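Local coordinates for protein thiazoline oxidase/subtilisin-like protease (Prochloron didemni, PDB 4H6X) that probably cleaves precursor peptides and joins their ends by transamidation during patellamide maturation, as a subtilisin-like serine protease, at residues D299-A302 with V303-A306; A110-V113 with T114-V118. All coordinates share one frame; numbering follows the deposited sequence.

Interaction 1 (D299-A302 with V303-A306); sequences DAEA and VRTA
Glu-301 and Arg-304, an i to i+3 pair of a kind common within helices, form a stabilising salt bridge in the first turns of helix 300-309, which packs near the periphery of the domain against helices 273-293 and 332-340. The two side chains run side by side in the same direction, and Arg-304 grips the carboxylate side-on with two nitrogens. Its NH2 gives the straighter bond, 2.9 Å to Glu-301 OE2 on the syn side and in the guanidinium plane, while NE meets Glu-301 OE1 from above the carboxylate plane at 3.2 Å. The pairing is therefore twisted, with the two planes 41° apart. A bend in each chain makes it possible, at chi2 of Glu-301 (66°) and at chi3 of Arg-304 (78°). On its far side the guanidinium reaches Glu-248 and the carbonyl of Thr-223 through NH1, so it is held between two acidic residues.

Thr-305 adds a second link to the same residue: its OG1 donates to Glu-301 O at 2.7 Å. The Thr-305 backbone N bonds that carbonyl oxygen too, at 2.9 Å from the other face of the carbonyl plane, so one oxygen takes two donors. The methyl CG2 of Thr-305 rests 3.4 Å from Glu-301 OE2.

The side chain of Val-303 touches Leu-287 and Met-288 of helix 273-293. At the start of the helix, Asp-299 OD1 accepts from Ala-302 N at 3.1 Å, the donor lying above the carboxylate plane. An aspartate that caps the first turn in this way is the classic helix N-cap.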
ATOM      1  N   ASP A 299     -11.816  -1.309  14.734  1.00 34.06           N
ATOM      2  CA  ASP A 299     -11.037  -0.565  15.710  1.00 32.55           C
ATOM      3  C   ASP A 299      -9.607  -0.446  15.199  1.00 31.30           C
ATOM      4  O   ASP A 299      -8.805  -1.373  15.330  1.00 29.13           O
ATOM      5  CB  ASP A 299     -11.100  -1.270  17.072  1.00 34.30           C
ATOM      6  CG  ASP A 299     -10.475  -0.462  18.190  1.00 34.53           C
ATOM      7  OD1 ASP A 299      -9.622   0.412  17.929  1.00 33.62           O
ATOM      8  OD2 ASP A 299     -10.830  -0.731  19.352  1.00 38.46           O
ATOM      9  N   ALA A 300      -9.309   0.713  14.613  1.00 31.82           N
ATOM     10  CA  ALA A 300      -8.052   0.959  13.902  1.00 31.74           C
ATOM     11  C   ALA A 300      -6.853   1.012  14.833  1.00 30.20           C
ATOM     12  O   ALA A 300      -5.784   0.493  14.506  1.00 29.10           O
ATOM     13  CB  ALA A 300      -8.145   2.247  13.081  1.00 33.36           C
ATOM     14  N   GLU A 301      -7.032   1.643  15.988  1.00 31.04           N
ATOM     15  CA  GLU A 301      -5.981   1.722  16.991  1.00 33.77           C
ATOM     16  C   GLU A 301      -5.666   0.340  17.587  1.00 30.63           C
ATOM     17  O   GLU A 301      -4.506   0.046  17.891  1.00 28.77           O
ATOM     18  CB  GLU A 301      -6.329   2.752  18.080  1.00 37.17           C
ATOM     19  CG  GLU A 301      -5.212   3.050  19.079  1.00 42.39           C
ATOM     20  CD  GLU A 301      -3.982   3.742  18.478  1.00 47.00           C
ATOM     21  OE1 GLU A 301      -4.043   4.296  17.352  1.00 48.69           O
ATOM     22  OE2 GLU A 301      -2.927   3.728  19.148  1.00 51.87           O
ATOM     23  N   ALA A 302      -6.677  -0.511  17.728  1.00 28.88           N
ATOM     24  CA  ALA A 302      -6.422  -1.874  18.239  1.00 30.46           C
ATOM     25  C   ALA A 302      -5.552  -2.632  17.230  1.00 29.77           C
ATOM     26  O   ALA A 302      -4.572  -3.283  17.610  1.00 28.87           O
ATOM     27  CB  ALA A 302      -7.724  -2.616  18.523  1.00 29.45           C
ATOM     28  N   VAL A 303      -5.882  -2.503  15.940  1.00 28.20           N
ATOM     29  CA  VAL A 303      -5.101  -3.160  14.895  1.00 27.04           C
ATOM     30  C   VAL A 303      -3.674  -2.642  14.920  1.00 25.14           C
ATOM     31  O   VAL A 303      -2.727  -3.425  14.970  1.00 25.16           O
ATOM     32  CB  VAL A 303      -5.722  -3.014  13.481  1.00 26.93           C
ATOM     33  CG1 VAL A 303      -4.750  -3.533  12.418  1.00 26.81           C
ATOM     34  CG2 VAL A 303      -7.030  -3.783  13.400  1.00 26.07           C
ATOM     35  N   ARG A 304      -3.523  -1.320  14.937  1.00 25.24           N
ATOM     36  CA  ARG A 304      -2.201  -0.697  14.935  1.00 26.42           C
ATOM     37  C   ARG A 304      -1.356  -1.150  16.127  1.00 27.40           C
ATOM     38  O   ARG A 304      -0.193  -1.521  15.965  1.00 26.34           O
ATOM     39  CB  ARG A 304      -2.319   0.840  14.915  1.00 27.25           C
ATOM     40  CG  ARG A 304      -1.012   1.570  14.621  1.00 30.43           C
ATOM     41  CD  ARG A 304      -1.177   3.090  14.719  1.00 32.42           C
ATOM     42  NE  ARG A 304      -1.181   3.493  16.118  1.00 35.11           N
ATOM     43  CZ  ARG A 304      -0.108   3.892  16.802  1.00 37.58           C
ATOM     44  NH1 ARG A 304       1.081   3.989  16.216  1.00 38.74           N
ATOM     45  NH2 ARG A 304      -0.237   4.198  18.084  1.00 39.61           N
ATOM     46  N   THR A 305      -1.935  -1.118  17.321  1.00 27.76           N
ATOM     47  CA  THR A 305      -1.156  -1.430  18.526  1.00 29.02           C
ATOM     48  C   THR A 305      -0.839  -2.926  18.599  1.00 27.71           C
ATOM     49  O   THR A 305       0.264  -3.302  18.992  1.00 28.28           O
ATOM     50  CB  THR A 305      -1.863  -0.950  19.823  1.00 31.52           C
ATOM     51  OG1 THR A 305      -3.231  -1.366  19.805  1.00 35.69           O
ATOM     52  CG2 THR A 305      -1.822   0.556  19.919  1.00 32.63           C
ATOM     53  N   ALA A 306      -1.796  -3.768  18.199  1.00 27.33           N
ATOM     54  CA  ALA A 306      -1.570  -5.218  18.125  1.00 28.19           C
ATOM     55  C   ALA A 306      -0.387  -5.563  17.231  1.00 29.74           C
ATOM     56  O   ALA A 306       0.435  -6.407  17.603  1.00 29.15           O
ATOM     57  CB  ALA A 306      -2.808  -5.964  17.655  1.00 26.04           C
TER

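Interaction 2 (A110-V113 with T114-V118); sequences ACHV and TSTIV
Val-113 lies alongside Ile-117 one turn on, the two side chains pointing the same way and meeting through Val-113 CG1 and Ile-117 CD1 at 4.1 Å. Together they form an apolar ridge against helix 273-293, where both touch Pro-278. Ile-117 also reaches strand 34-39 through Ile-35 and Ile-37.

Another side of the helix is polar yet buried. His-112 O takes two bonds, from Thr-116 N at 2.9 Å and from Ser-115 OG at 2.8 Å. With chi1 at 72°, Ser-115 OG sits between its own backbone N and carbonyl carbon, from where it folds back onto the preceding turn; it also bonds Ala-260 N. Thr-116 OG1 lies 3.1 Å from the same His-112 O.

This segment belongs to helix 101-118, whose His-109, with Asp-39 and Ser-274, has the geometry of the subtilase catalytic triad. The helix thus probably corresponds to the central helix of the subtilisin fold that carries the histidine, and Val-113, a turn further on, packs against residues of the probable triad.

NE2 of the His-112 imidazole hydrogen-bonds the carbonyl of Val-268, in the short 268-270 strand. At its other nitrogen a water lies in the ring plane at the edge, 2.9 Å from His-112 ND1, and bridges to Thr-116 OG1 at the same 2.9 Å. That hydroxyl stands 3.9 Å from ND1, so the water spans the gap; with the NE2 bond to Val-268 it would limit the ring's rotation.

Thr-114 OG1 is 2.7 Å from Ala-110 O and also meets Asn-136 OD1, while the Thr-114 backbone N bonds the same Ala-110 oxygen.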
ATOM      1  N   ALA A 110       1.512   4.002  -8.268  1.00 25.54           N
ATOM      2  CA  ALA A 110       0.109   3.770  -7.984  1.00 25.23           C
ATOM      3  C   ALA A 110      -0.378   2.419  -8.504  1.00 25.43           C
ATOM      4  O   ALA A 110      -1.120   1.736  -7.811  1.00 23.61           O
ATOM      5  CB  ALA A 110      -0.746   4.891  -8.567  1.00 24.73           C
ATOM      6  N   CYS A 111       0.026   2.038  -9.721  1.00 26.39           N
ATOM      7  CA  CYS A 111      -0.406   0.732 -10.261  1.00 26.27           C
ATOM      8  C   CYS A 111       0.112  -0.394  -9.399  1.00 24.65           C
ATOM      9  O   CYS A 111      -0.607  -1.346  -9.117  1.00 25.34           O
ATOM     10  CB  CYS A 111       0.090   0.487 -11.686  1.00 28.00           C
ATOM     11  SG  CYS A 111      -0.685   1.504 -12.953  1.00 34.07           S
ATOM     12  N   HIS A 112       1.382  -0.284  -9.032  1.00 23.75           N
ATOM     13  CA  HIS A 112       2.064  -1.298  -8.261  1.00 25.30           C
ATOM     14  C   HIS A 112       1.433  -1.417  -6.870  1.00 24.27           C
ATOM     15  O   HIS A 112       1.016  -2.502  -6.462  1.00 24.45           O
ATOM     16  CB  HIS A 112       3.550  -0.953  -8.135  1.00 25.34           C
ATOM     17  CG  HIS A 112       4.422  -2.142  -7.903  1.00 29.76           C
ATOM     18  ND1 HIS A 112       4.629  -2.680  -6.652  1.00 29.45           N
ATOM     19  CD2 HIS A 112       5.134  -2.911  -8.768  1.00 31.42           C
ATOM     20  CE1 HIS A 112       5.438  -3.721  -6.750  1.00 32.15           C
ATOM     21  NE2 HIS A 112       5.762  -3.881  -8.022  1.00 32.46           N
ATOM     22  N   VAL A 113       1.392  -0.296  -6.155  1.00 23.14           N
ATOM     23  CA  VAL A 113       0.836  -0.238  -4.791  1.00 24.50           C
ATOM     24  C   VAL A 113      -0.600  -0.756  -4.766  1.00 23.58           C
ATOM     25  O   VAL A 113      -0.928  -1.586  -3.947  1.00 24.24           O
ATOM     26  CB  VAL A 113       0.940   1.202  -4.222  1.00 25.03           C
ATOM     27  CG1 VAL A 113      -0.026   1.434  -3.063  1.00 27.12           C
ATOM     28  CG2 VAL A 113       2.366   1.461  -3.782  1.00 25.93           C
ATOM     29  N   THR A 114      -1.434  -0.302  -5.697  1.00 23.00           N
ATOM     30  CA  THR A 114      -2.844  -0.689  -5.708  1.00 24.01           C
ATOM     31  C   THR A 114      -3.010  -2.193  -5.964  1.00 25.06           C
ATOM     32  O   THR A 114      -3.816  -2.853  -5.301  1.00 24.87           O
ATOM     33  CB  THR A 114      -3.648   0.153  -6.718  1.00 23.96           C
ATOM     34  OG1 THR A 114      -3.462   1.549  -6.423  1.00 24.27           O
ATOM     35  CG2 THR A 114      -5.120  -0.176  -6.653  1.00 24.32           C
ATOM     36  N   SER A 115      -2.238  -2.725  -6.911  1.00 24.00           N
ATOM     37  CA  SER A 115      -2.263  -4.167  -7.201  1.00 24.89           C
ATOM     38  C   SER A 115      -1.789  -5.005  -6.003  1.00 24.85           C
ATOM     39  O   SER A 115      -2.323  -6.092  -5.743  1.00 25.24           O
ATOM     40  CB  SER A 115      -1.443  -4.485  -8.467  1.00 24.47           C
ATOM     41  OG  SER A 115      -0.038  -4.352  -8.234  1.00 24.89           O
ATOM     42  N   THR A 116      -0.801  -4.495  -5.269  1.00 24.96           N
ATOM     43  CA  THR A 116      -0.302  -5.180  -4.055  1.00 27.94           C
ATOM     44  C   THR A 116      -1.393  -5.321  -2.992  1.00 26.77           C
ATOM     45  O   THR A 116      -1.454  -6.313  -2.252  1.00 25.60           O
ATOM     46  CB  THR A 116       0.927  -4.443  -3.472  1.00 30.05           C
ATOM     47  OG1 THR A 116       2.014  -4.571  -4.398  1.00 35.03           O
ATOM     48  CG2 THR A 116       1.359  -5.030  -2.118  1.00 34.53           C
ATOM     49  N   ILE A 117      -2.246  -4.311  -2.915  1.00 25.09           N
ATOM     50  CA  ILE A 117      -3.300  -4.285  -1.931  1.00 24.20           C
ATOM     51  C   ILE A 117      -4.500  -5.096  -2.409  1.00 24.63           C
ATOM     52  O   ILE A 117      -5.077  -5.878  -1.641  1.00 24.08           O
ATOM     53  CB  ILE A 117      -3.690  -2.825  -1.569  1.00 22.66           C
ATOM     54  CG1 ILE A 117      -2.514  -2.148  -0.832  1.00 22.15           C
ATOM     55  CG2 ILE A 117      -4.954  -2.811  -0.727  1.00 23.20           C
ATOM     56  CD1 ILE A 117      -2.615  -0.634  -0.696  1.00 20.84           C
ATOM     57  N   VAL A 118      -4.883  -4.915  -3.667  1.00 24.26           N
ATOM     58  CA  VAL A 118      -6.201  -5.393  -4.091  1.00 26.17           C
ATOM     59  C   VAL A 118      -6.245  -6.263  -5.352  1.00 27.17           C
ATOM     60  O   VAL A 118      -7.326  -6.675  -5.784  1.00 27.43           O
ATOM     61  CB  VAL A 118      -7.210  -4.228  -4.189  1.00 26.35           C
ATOM     62  CG1 VAL A 118      -7.103  -3.506  -5.533  1.00 26.77           C
ATOM     63  CG2 VAL A 118      -8.629  -4.711  -3.937  1.00 26.57           C
TER
HETATM   64  O   HOH W   1       3.713  -2.320  -3.929  1.00 37.91           O

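How the interactions relate
Interactions 1 and 2 show the same local principle, a side chain bonding back one turn along its own helix, in two different settings. Interaction 2 lies about 6 Å from the centre of the chain, next to the probable catalytic triad of Asp-39, His-109 and Ser-274, whereas interaction 1 sits about 17 Å from that centre. Their own centres are 23 Å apart and their nearest atoms about 13 Å, so they do not touch. Helix 273-293, which carries the probable triad serine in its first turn, links them: residues 110-118 pack on Pro-278 and Thr-281 in its first half, and residues 299-306 on Leu-287, Met-288 and Gln-291 near its end.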